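Local coordinates for protein SusD homolog (Bacteroides thetaiotaomicron VPI-5482, PDB 3FDH) that probably binds glycans at the outer membrane surface and helps pass them to a partner transporter, as other SusD/RagB-family lipoproteins do, at residues Ser35-Asp40 / Ala116-Ala121; Gly81-Leu86 / Gly128-Ser133; Thr30-Ser35 / Thr330-Tyr335; Ala112-Ala117 / Leu195-Gly200. One frame throughout, in Å; residues are numbered along the deposited sequence. Where two conformers were deposited one is given.

Contact 1 (Ser35-Asp40 / Ala116-Ala121); sequences SNASGD and AAYNCA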
loop_
_atom_site.group_PDB
_atom_site.type_symbol
_atom_site.label_atom_id
_atom_site.label_comp_id
_atom_site.label_asym_id
_atom_site.label_seq_id
_atom_site.Cartn_x
_atom_site.Cartn_y
_atom_site.Cartn_z
ATOM N N SER A 35 8.101 -7.816 -2.988
ATOM C CA SER A 35 8.917 -7.619 -1.794
ATOM C C SER A 35 8.897 -6.241 -1.153
ATOM O O SER A 35 9.037 -6.097 0.057
ATOM C CB SER A 35 10.373 -7.937 -2.128
ATOM O OG SER A 35 10.533 -9.285 -2.549
ATOM N N ASN A 36 8.772 -5.229 -1.988
ATOM C CA ASN A 36 8.869 -3.854 -1.561
ATOM C C ASN A 36 7.583 -3.219 -1.111
ATOM O O ASN A 36 7.488 -2.780 0.028
ATOM C CB ASN A 36 9.524 -3.021 -2.651
ATOM C CG ASN A 36 10.909 -3.539 -2.995
ATOM O OD1 ASN A 36 11.405 -4.484 -2.345
ATOM N ND2 ASN A 36 11.530 -2.957 -4.002
ATOM N N ALA A 37 6.645 -3.095 -2.037
ATOM C CA ALA A 37 5.293 -2.550 -1.737
ATOM C C ALA A 37 4.417 -3.501 -0.892
ATOM O O ALA A 37 3.741 -3.071 0.053
ATOM C CB ALA A 37 4.531 -2.221 -3.042
ATOM N N SER A 38 4.459 -4.789 -1.175
ATOM C CA SER A 38 3.481 -5.658 -0.534
ATOM C C SER A 38 4.072 -6.793 0.281
ATOM O O SER A 38 3.385 -7.755 0.576
ATOM C CB SER A 38 2.520 -6.176 -1.579
ATOM O OG SER A 38 1.476 -6.940 -0.985
ATOM N N GLY A 39 5.333 -6.622 0.612
ATOM C CA GLY A 39 6.105 -7.506 1.501
ATOM C C GLY A 39 5.954 -7.107 2.958
ATOM O O GLY A 39 4.897 -6.673 3.387
ATOM N N ASP A 40 7.057 -7.130 3.691
ATOM C CA ASP A 40 7.010 -6.812 5.124
ATOM C C ASP A 40 6.488 -5.421 5.415
ATOM O O ASP A 40 5.843 -5.230 6.394
ATOM C CB ASP A 40 8.388 -6.901 5.785
ATOM C CG ASP A 40 8.998 -8.306 5.787
ATOM O OD1 ASP A 40 8.263 -9.287 5.638
ATOM O OD2 ASP A 40 10.247 -8.397 5.944
ATOM N N ALA A 116 11.743 3.766 -10.269
ATOM C CA ALA A 116 12.761 4.439 -9.425
ATOM C C ALA A 116 12.006 5.374 -8.468
ATOM O O ALA A 116 12.292 5.452 -7.280
ATOM C CB ALA A 116 13.760 5.212 -10.263
ATOM N N ALA A 117 11.033 6.074 -9.032
ATOM C CA ALA A 117 10.229 7.024 -8.280
ATOM C C ALA A 117 9.497 6.290 -7.185
ATOM O O ALA A 117 9.426 6.734 -6.042
ATOM C CB ALA A 117 9.222 7.747 -9.200
ATOM N N TYR A 118 8.967 5.142 -7.557
ATOM C CA TYR A 118 8.131 4.360 -6.647
ATOM C C TYR A 118 8.917 3.904 -5.448
ATOM O O TYR A 118 8.453 3.978 -4.313
ATOM C CB TYR A 118 7.489 3.163 -7.373
ATOM C CG TYR A 118 6.291 2.596 -6.661
ATOM C CD1 TYR A 118 6.442 1.757 -5.567
ATOM C CD2 TYR A 118 5.016 2.881 -7.092
ATOM C CE1 TYR A 118 5.340 1.222 -4.899
ATOM C CE2 TYR A 118 3.919 2.350 -6.443
ATOM C CZ TYR A 118 4.086 1.508 -5.351
ATOM O OH TYR A 118 2.975 0.984 -4.709
ATOM N N ASN A 119 10.133 3.456 -5.716
ATOM C CA ASN A 119 10.999 2.945 -4.649
ATOM C C ASN A 119 11.573 4.054 -3.794
ATOM O O ASN A 119 11.733 3.900 -2.577
ATOM C CB ASN A 119 12.069 2.024 -5.211
ATOM C CG ASN A 119 11.493 0.674 -5.594
ATOM O OD1 ASN A 119 11.138 -0.131 -4.729
ATOM N ND2 ASN A 119 11.353 0.439 -6.888
ATOM N N CYS A 120 11.821 5.198 -4.416
ATOM C CA CYS A 120 12.297 6.346 -3.641
ATOM C C CYS A 120 11.238 6.771 -2.667
ATOM O O CYS A 120 11.519 7.179 -1.538
ATOM C CB CYS A 120 12.649 7.536 -4.533
ATOM S SG CYS A 120 14.229 7.329 -5.435
ATOM N N ALA A 121 10.007 6.667 -3.112
ATOM C CA ALA A 121 8.857 7.066 -2.279
ATOM C C ALA A 121 8.721 6.138 -1.088
ATOM O O ALA A 121 8.423 6.566 0.033
ATOM C CB ALA A 121 7.581 7.051 -3.100
#
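N36, near the C-terminal end of helix 21-37, reaches across to N119 on helix 106-127, and the two carboxamides meet nearly perpendicular, their planes 84° apart. N36 donates through ND2 to OD1 of N119 over 2.9 Å. The bond is bent, with an N-H...O angle of 142°, and the donor is tilted out of the carbonyl plane instead of lying in it. The same ND2 also bonds to S85 OG on helix 76-95, while N119 turns its own ND2 back to the carbonyl of M115 one turn earlier and to T32 OG1, which would hold both buried amides in rotation. With an alanine here in place of N36, OD1 of N119 would probably be left without this donor, and a gap would open between the helices. Within the largely helical framework of this SusD-like protein, whose family belongs to the TPR clan, this is a junction of the first helix with the interior. Beside the amide pair runs a van der Waals touch, in which the methyl CB of A37 lies 4.0 Å from CE1 and 3.9 Å from OH of Y118, coming at the ring obliquely. Y118 gets there because CG is anti to its backbone N (chi1 -161°), which carries the phenol toward 35-40, where its hydroxyl bonds to the backbone O of L332. All four touching residues are buried, yet they bury just 122 Å² between the segments. Away from this dense side the chain leaves helical geometry at S38, passes through G39, the N-cap of helix 40-48, and carries the partly exposed D40 away from 116-121.

Contact 2 (Gly81-Leu86 / Gly128-Ser133); sequences GIYSSL and GDAPCS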
loop_
_atom_site.group_PDB
_atom_site.type_symbol
_atom_site.label_atom_id
_atom_site.label_comp_id
_atom_site.label_asym_id
_atom_site.label_seq_id
_atom_site.Cartn_x
_atom_site.Cartn_y
_atom_site.Cartn_z
ATOM N N GLY A 81 16.088 -4.402 0.230
ATOM C CA GLY A 81 15.376 -4.766 -1.006
ATOM C C GLY A 81 14.935 -3.566 -1.833
ATOM O O GLY A 81 15.043 -3.558 -3.059
ATOM N N ILE A 82 14.483 -2.538 -1.137
ATOM C CA ILE A 82 14.039 -1.313 -1.776
ATOM C C ILE A 82 15.240 -0.613 -2.434
ATOM O O ILE A 82 15.171 -0.196 -3.579
ATOM C CB ILE A 82 13.312 -0.395 -0.787
ATOM C CG1 ILE A 82 11.963 -1.036 -0.396
ATOM C CG2 ILE A 82 13.111 0.988 -1.398
ATOM C CD1 ILE A 82 11.418 -0.501 0.959
ATOM N N TYR A 83 16.345 -0.530 -1.709
ATOM C CA TYR A 83 17.570 0.075 -2.241
ATOM C C TYR A 83 18.106 -0.741 -3.414
ATOM O O TYR A 83 18.532 -0.198 -4.426
ATOM C CB TYR A 83 18.640 0.275 -1.177
ATOM C CG TYR A 83 18.430 1.538 -0.371
ATOM C CD1 TYR A 83 18.825 2.766 -0.880
ATOM C CD2 TYR A 83 17.867 1.497 0.905
ATOM C CE1 TYR A 83 18.661 3.924 -0.158
ATOM C CE2 TYR A 83 17.680 2.667 1.648
ATOM C CZ TYR A 83 18.081 3.880 1.107
ATOM O OH TYR A 83 17.922 5.072 1.791
ATOM N N SER A 84 17.997 -2.048 -3.303
ATOM C CA SER A 84 18.430 -2.932 -4.398
ATOM C C SER A 84 17.629 -2.679 -5.693
ATOM O O SER A 84 18.171 -2.641 -6.790
ATOM C CB SER A 84 18.276 -4.406 -4.000
ATOM O OG SER A 84 18.631 -5.231 -5.104
ATOM N N SER A 85 16.321 -2.545 -5.542
ATOM C CA SER A 85 15.427 -2.331 -6.686
ATOM C C SER A 85 15.682 -0.964 -7.282
ATOM O O SER A 85 15.646 -0.798 -8.491
ATOM C CB SER A 85 13.961 -2.478 -6.278
ATOM O OG SER A 85 13.708 -3.750 -5.738
ATOM N N LEU A 86 16.009 0.000 -6.415
ATOM C CA LEU A 86 16.318 1.376 -6.842
ATOM C C LEU A 86 17.599 1.386 -7.646
ATOM O O LEU A 86 17.681 1.988 -8.710
ATOM C CB LEU A 86 16.434 2.341 -5.650
ATOM C CG LEU A 86 16.873 3.786 -5.929
ATOM C CD1 LEU A 86 15.967 4.417 -6.944
ATOM C CD2 LEU A 86 16.901 4.671 -4.650
ATOM N N GLY A 128 11.784 8.230 6.256
ATOM C CA GLY A 128 12.008 9.670 6.386
ATOM C C GLY A 128 13.231 10.068 5.618
ATOM O O GLY A 128 13.441 9.638 4.482
ATOM N N ASP A 129 14.036 10.893 6.278
ATOM C CA ASP A 129 15.325 11.317 5.744
ATOM C C ASP A 129 16.162 10.058 5.609
ATOM O O ASP A 129 16.185 9.208 6.521
ATOM C CB ASP A 129 16.040 12.268 6.667
ATOM C CG ASP A 129 15.394 13.648 6.715
ATOM O OD1 ASP A 129 14.242 13.841 6.269
ATOM O OD2 ASP A 129 16.074 14.533 7.226
ATOM N N ALA A 130 16.918 9.978 4.519
ATOM C CA ALA A 130 17.615 8.736 4.205
ATOM C C ALA A 130 18.512 8.875 2.974
ATOM O O ALA A 130 18.333 9.804 2.177
ATOM C CB ALA A 130 16.519 7.613 3.934
ATOM N N PRO A 131 19.519 7.990 2.837
ATOM C CA PRO A 131 20.350 8.082 1.643
ATOM C C PRO A 131 19.520 7.864 0.406
ATOM O O PRO A 131 18.558 7.089 0.424
ATOM C CB PRO A 131 21.373 6.947 1.822
ATOM C CG PRO A 131 21.434 6.706 3.330
ATOM C CD PRO A 131 20.057 7.058 3.852
ATOM N N CYS A 132 19.865 8.579 -0.652
ATOM C CA CYS A 132 19.160 8.409 -1.925
ATOM C C CYS A 132 20.002 8.876 -3.112
ATOM O O CYS A 132 20.474 8.084 -3.918
ATOM C CB CYS A 132 17.841 9.169 -1.876
ATOM S SG CYS A 132 16.773 8.900 -3.309
ATOM N N SER A 133 20.200 10.175 -3.165
ATOM C CA SER A 133 20.978 10.795 -4.242
ATOM C C SER A 133 22.382 10.222 -4.352
ATOM O O SER A 133 22.972 10.194 -5.429
ATOM C CB SER A 133 21.067 12.316 -4.029
ATOM O OG SER A 133 21.924 12.673 -2.945
#
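Y83 on helix 76-95 extends its phenol to P131, in the short, weakly bonded strand 130-131, which follows helix 106-127 and pairs antiparallel with 151-152; the contact thus joins a helix of the SusD-type helical framework to a small two-stranded sheet. The polar part is one bond: the hydroxyl of Y83 donates to the backbone O of P131 at a short 2.5 Å. That oxygen lies at the ring's edge, in its plane, and the donor is tilted 18° from the carbonyl plane, with a C=O...donor angle of 135°. The van der Waals part gathers at the same hydroxyl, with CB of A130 at 3.6 Å and the pyrrolidine CD of P131 also at 3.6 Å from OH. Rings also meet along the helix, where W79 lies against Y83 with the planes about 60° apart. A phenylalanine in place of Y83 would probably leave the carbonyl of P131 without its donor from the helix and open a gap beside A130 CB and P131 CD. One turn on, L86 makes the apolar touch that completes the contact with C132, whose backbone O is taken by R90 NH1 and whose SG sits 4.4 Å from L86 CD2.

Contact 3 (Thr30-Ser35 / Thr330-Tyr335); sequences TSTAFS and TLLMSY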
loop_
_atom_site.group_PDB
_atom_site.type_symbol
_atom_site.label_atom_id
_atom_site.label_comp_id
_atom_site.label_asym_id
_atom_site.label_seq_id
_atom_site.Cartn_x
_atom_site.Cartn_y
_atom_site.Cartn_z
ATOM N N THR A 30 8.996 -7.071 -10.446
ATOM C CA THR A 30 8.674 -8.212 -9.586
ATOM C C THR A 30 9.002 -7.890 -8.135
ATOM O O THR A 30 8.199 -8.076 -7.205
ATOM C CB THR A 30 9.464 -9.442 -9.997
ATOM O OG1 THR A 30 9.083 -9.839 -11.328
ATOM C CG2 THR A 30 9.186 -10.585 -9.038
ATOM N N SER A 31 10.204 -7.396 -7.957
ATOM C CA SER A 31 10.674 -7.060 -6.609
ATOM C C SER A 31 9.913 -5.900 -5.979
ATOM O O SER A 31 9.632 -5.924 -4.761
ATOM C CB SER A 31 12.190 -6.819 -6.581
ATOM O OG SER A 31 12.552 -5.629 -7.243
ATOM N N THR A 32 9.554 -4.918 -6.795
ATOM C CA THR A 32 8.811 -3.749 -6.305
ATOM C C THR A 32 7.427 -4.158 -5.801
ATOM O O THR A 32 6.964 -3.686 -4.756
ATOM C CB THR A 32 8.768 -2.593 -7.326
ATOM O OG1 THR A 32 10.118 -2.186 -7.602
ATOM C CG2 THR A 32 8.008 -1.414 -6.752
ATOM N N ALA A 33 6.789 -5.057 -6.523
ATOM C CA ALA A 33 5.445 -5.515 -6.144
ATOM C C ALA A 33 5.515 -6.480 -4.981
ATOM O O ALA A 33 5.022 -6.234 -3.881
ATOM C CB ALA A 33 4.754 -6.154 -7.334
ATOM N N PHE A 34 6.189 -7.581 -5.238
ATOM C CA PHE A 34 6.236 -8.692 -4.282
ATOM C C PHE A 34 6.925 -8.419 -2.934
ATOM O O PHE A 34 6.393 -8.779 -1.875
ATOM C CB PHE A 34 6.867 -9.930 -4.918
ATOM C CG PHE A 34 6.727 -11.149 -4.070
ATOM C CD1 PHE A 34 5.592 -11.939 -4.161
ATOM C CD2 PHE A 34 7.706 -11.492 -3.168
ATOM C CE1 PHE A 34 5.435 -13.074 -3.347
ATOM C CE2 PHE A 34 7.562 -12.627 -2.354
ATOM C CZ PHE A 34 6.416 -13.413 -2.456
ATOM N N SER A 35 8.101 -7.816 -2.988
ATOM C CA SER A 35 8.917 -7.619 -1.794
ATOM C C SER A 35 8.897 -6.241 -1.153
ATOM O O SER A 35 9.037 -6.097 0.057
ATOM C CB SER A 35 10.373 -7.937 -2.128
ATOM O OG SER A 35 10.533 -9.285 -2.549
ATOM N N THR A 330 -1.168 -7.935 -6.896
ATOM C CA THR A 330 -0.583 -6.911 -6.072
ATOM C C THR A 330 -0.832 -5.605 -6.806
ATOM O O THR A 330 -0.414 -5.416 -7.949
ATOM C CB THR A 330 0.925 -7.090 -5.825
ATOM O OG1 THR A 330 1.145 -8.261 -5.036
ATOM C CG2 THR A 330 1.486 -5.871 -5.114
ATOM N N LEU A 331 -1.543 -4.718 -6.130
ATOM C CA LEU A 331 -1.902 -3.412 -6.696
ATOM C C LEU A 331 -0.858 -2.343 -6.264
ATOM O O LEU A 331 -0.811 -1.894 -5.109
ATOM C CB LEU A 331 -3.351 -3.040 -6.316
ATOM C CG LEU A 331 -4.423 -4.036 -6.761
ATOM C CD1 LEU A 331 -5.834 -3.530 -6.363
ATOM C CD2 LEU A 331 -4.285 -4.330 -8.216
ATOM N N LEU A 332 0.017 -1.984 -7.212
ATOM C CA LEU A 332 1.018 -0.924 -7.001
ATOM C C LEU A 332 0.264 0.381 -6.866
ATOM O O LEU A 332 0.677 1.278 -6.134
ATOM C CB LEU A 332 2.081 -0.860 -8.072
ATOM C CG LEU A 332 3.092 -2.011 -8.067
ATOM C CD1 LEU A 332 4.194 -1.790 -9.140
ATOM C CD2 LEU A 332 3.748 -2.188 -6.706
HETATM N N MSE A 333 -0.858 0.464 -7.576
HETATM C CA MSE A 333 -1.763 1.591 -7.382
HETATM C C MSE A 333 -3.067 1.268 -8.034
HETATM O O MSE A 333 -3.115 0.970 -9.243
HETATM C CB MSE A 333 -1.175 2.921 -7.869
HETATM C CG MSE A 333 -1.984 4.129 -7.306
HETATM SE SE MSE A 333 -1.580 5.845 -8.130
HETATM C CE MSE A 333 -3.122 6.784 -7.426
ATOM N N SER A 334 -4.110 1.276 -7.201
ATOM C CA SER A 334 -5.457 0.920 -7.641
ATOM C C SER A 334 -6.289 2.050 -8.207
ATOM O O SER A 334 -6.083 3.238 -7.949
ATOM C CB SER A 334 -6.212 0.263 -6.515
ATOM O OG SER A 334 -6.442 1.178 -5.460
ATOM N N TYR A 335 -7.263 1.633 -9.018
ATOM C CA TYR A 335 -8.199 2.574 -9.547
ATOM C C TYR A 335 -8.988 3.184 -8.403
ATOM O O TYR A 335 -9.237 4.392 -8.378
ATOM C CB TYR A 335 -9.133 1.908 -10.541
ATOM C CG TYR A 335 -10.275 2.778 -11.043
ATOM C CD1 TYR A 335 -10.058 3.905 -11.814
ATOM C CD2 TYR A 335 -11.599 2.434 -10.763
ATOM C CE1 TYR A 335 -11.120 4.683 -12.246
ATOM C CE2 TYR A 335 -12.657 3.186 -11.222
ATOM C CZ TYR A 335 -12.423 4.298 -11.954
ATOM O OH TYR A 335 -13.518 5.014 -12.410
#
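T32 OG1 is held by two partners: its hydroxyl bonds to the backbone O of V28, one turn back in helix 21-37, and it also takes a hydrogen bond from ND2 of N119 on helix 106-127. With its polar arm so occupied, T32 offers its methyl to the segment 330-335, and CG2 lies 4.3 Å from CD2 of L332. The same leucine methyl settles against the helix backbone, 3.8 Å from CA of A33 and 4.0 Å from O of T32. A33 is small enough to let both partners approach its surface, for CG2 of T330 reaches to 4.0 Å from its CB and 3.8 Å from its O. T330 turns this methyl to the helix by placing CG2 anti to its backbone N, which leaves OG1 (chi1 -67°) to bond with Y243 OH. The opposing segment carries strand 330-331, paired antiparallel with 238-240 in a two-stranded sheet, and L332 and M333 together face A238 as a classic beta bulge. On the helix side the turn is of the wider pi type, and O of T32 probably accepts a hydrogen bond from N of A37 at 2.8 Å. The corner at L332 aims its side chain at the helix, and F197 of helix 191-208 also packs on it.

Contact 4 (Ala112-Ala117 / Leu195-Gly200); sequences AEVMAA and LKFAYG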
loop_
_atom_site.group_PDB
_atom_site.type_symbol
_atom_site.label_atom_id
_atom_site.label_comp_id
_atom_site.label_asym_id
_atom_site.label_seq_id
_atom_site.Cartn_x
_atom_site.Cartn_y
_atom_site.Cartn_z
ATOM N N ALA A 112 11.382 2.296 -16.070
ATOM C CA ALA A 112 12.395 2.217 -15.007
ATOM C C ALA A 112 12.382 3.471 -14.148
ATOM O O ALA A 112 12.597 3.405 -12.939
ATOM C CB ALA A 112 13.800 1.976 -15.588
ATOM N N GLU A 113 12.089 4.605 -14.772
ATOM C CA GLU A 113 12.056 5.898 -14.065
ATOM C C GLU A 113 10.869 5.916 -13.115
ATOM O O GLU A 113 10.959 6.385 -11.977
ATOM C CB GLU A 113 12.023 7.075 -15.052
ATOM C CG GLU A 113 13.415 7.339 -15.624
ATOM C CD GLU A 113 13.460 8.194 -16.891
ATOM O OE1 GLU A 113 12.448 8.274 -17.607
ATOM O OE2 GLU A 113 14.552 8.744 -17.193
ATOM N N VAL A 114 9.784 5.322 -13.566
ATOM C CA VAL A 114 8.592 5.183 -12.731
ATOM C C VAL A 114 8.901 4.244 -11.535
ATOM O O VAL A 114 8.521 4.493 -10.389
ATOM C CB VAL A 114 7.370 4.665 -13.545
ATOM C CG1 VAL A 114 6.169 4.292 -12.586
ATOM C CG2 VAL A 114 6.943 5.705 -14.590
HETATM N N MSE A 115 9.629 3.170 -11.791
HETATM C CA MSE A 115 9.923 2.250 -10.686
HETATM C C MSE A 115 10.903 2.890 -9.737
HETATM O O MSE A 115 10.894 2.600 -8.541
HETATM C CB MSE A 115 10.489 0.912 -11.160
HETATM C CG MSE A 115 9.545 0.066 -11.987
HETATM SE SE MSE A 115 8.266 -0.714 -10.800
HETATM C CE MSE A 115 6.770 0.436 -10.996
ATOM N N ALA A 116 11.743 3.766 -10.269
ATOM C CA ALA A 116 12.761 4.439 -9.425
ATOM C C ALA A 116 12.006 5.374 -8.468
ATOM O O ALA A 116 12.292 5.452 -7.280
ATOM C CB ALA A 116 13.760 5.212 -10.263
ATOM N N ALA A 117 11.033 6.074 -9.032
ATOM C CA ALA A 117 10.229 7.024 -8.280
ATOM C C ALA A 117 9.497 6.290 -7.185
ATOM O O ALA A 117 9.426 6.734 -6.042
ATOM C CB ALA A 117 9.222 7.747 -9.200
ATOM N N LEU A 195 1.951 5.649 -18.668
ATOM C CA LEU A 195 1.844 7.105 -18.604
ATOM C C LEU A 195 0.725 7.439 -17.611
ATOM O O LEU A 195 0.845 8.323 -16.759
ATOM C CB LEU A 195 1.596 7.681 -20.015
ATOM C CG LEU A 195 1.731 9.185 -20.214
ATOM C CD1 LEU A 195 3.152 9.649 -19.920
ATOM C CD2 LEU A 195 1.376 9.463 -21.665
ATOM N N LYS A 196 -0.359 6.680 -17.700
ATOM C CA LYS A 196 -1.492 6.862 -16.754
ATOM C C LYS A 196 -1.063 6.594 -15.316
ATOM O O LYS A 196 -1.464 7.287 -14.378
ATOM C CB LYS A 196 -2.664 5.966 -17.112
ATOM C CG LYS A 196 -3.396 6.395 -18.320
ATOM C CD LYS A 196 -4.548 5.476 -18.597
ATOM C CE LYS A 196 -5.369 5.969 -19.744
ATOM N NZ LYS A 196 -6.333 4.910 -20.159
ATOM N N PHE A 197 -0.256 5.555 -15.170
ATOM C CA PHE A 197 0.302 5.140 -13.874
ATOM C C PHE A 197 1.188 6.280 -13.350
ATOM O O PHE A 197 1.088 6.697 -12.187
ATOM C CB PHE A 197 1.060 3.799 -14.033
ATOM C CG PHE A 197 1.723 3.265 -12.784
ATOM C CD1 PHE A 197 1.220 3.527 -11.501
ATOM C CD2 PHE A 197 2.811 2.402 -12.905
ATOM C CE1 PHE A 197 1.863 3.007 -10.349
ATOM C CE2 PHE A 197 3.433 1.864 -11.779
ATOM C CZ PHE A 197 2.927 2.140 -10.510
ATOM N N ALA A 198 2.024 6.842 -14.216
ATOM C CA ALA A 198 2.912 7.959 -13.771
ATOM C C ALA A 198 2.085 9.149 -13.237
ATOM O O ALA A 198 2.410 9.752 -12.229
ATOM C CB ALA A 198 3.831 8.424 -14.910
ATOM N N TYR A 199 1.005 9.479 -13.923
ATOM C CA TYR A 199 0.129 10.589 -13.491
ATOM C C TYR A 199 -0.594 10.249 -12.224
ATOM O O TYR A 199 -0.877 11.108 -11.403
ATOM C CB TYR A 199 -0.893 10.998 -14.568
ATOM C CG TYR A 199 -0.290 11.951 -15.555
ATOM C CD1 TYR A 199 0.045 13.254 -15.178
ATOM C CD2 TYR A 199 -0.031 11.558 -16.853
ATOM C CE1 TYR A 199 0.623 14.122 -16.059
ATOM C CE2 TYR A 199 0.535 12.442 -17.767
ATOM C CZ TYR A 199 0.861 13.711 -17.360
ATOM O OH TYR A 199 1.425 14.570 -18.271
ATOM N N GLY A 200 -0.890 8.970 -12.071
ATOM C CA GLY A 200 -1.593 8.486 -10.878
ATOM C C GLY A 200 -0.695 8.682 -9.720
ATOM O O GLY A 200 -1.135 9.143 -8.631
#
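V114 holds CG1 anti to its backbone N (chi1 170°) and F197 likewise holds its ring anti (chi1 178°), and these two choices bring methyl and phenyl together between helices 106-127 and 191-208. The helices run in the same direction, their short segments inclined by 24° with axes 10.6 Å apart, a near-parallel pair consistent with the helical-repeat character of the TPR clan to which the family belongs. CG1 of V114 sits 3.7 Å from CE2 of F197 and 3.9 Å from CD2, meeting the ring at a slant. M115, a selenomethionine, starts out pointing away from helix 191-208, but its chain folds at chi2 and again at chi3 and returns its methyl, CE, to the edge of the ring, near its plane and 3.7 Å from CE2. The same edge carbon of the phenyl is thus met by two methyl groups from neighbouring residues. All the touching side chains are buried, and no hydrogen bond links the two segments; the joint is apolar. W194 and L201, one turn either side of the contact on helix 191-208, also pack on V114. On the valine's other branch, CG2 of V114 lies 4.1 Å from CB of A198.

In the fold
From the N terminus, helix 21-37 supplies two contacts in succession. Contact 3 begins there and closes the longest loop, bringing the sheet strand 330-331 and its bulge back to the first helix; the other three lie within it. Contact 1, starting at the end of that helix, closes on helix 106-127 after 75 residues. Contact 2 opens inside that loop, on helix 76-95, and ends beyond it at strand 130-131, so contacts 1 and 2 cross; contact 2 crosses contact 4 likewise. Contact 4 sets out where contact 1 ends, sharing A116 and A117, and carries helix 106-127 onto helix 191-208. That shared helix thus joins the first helix to the later ones.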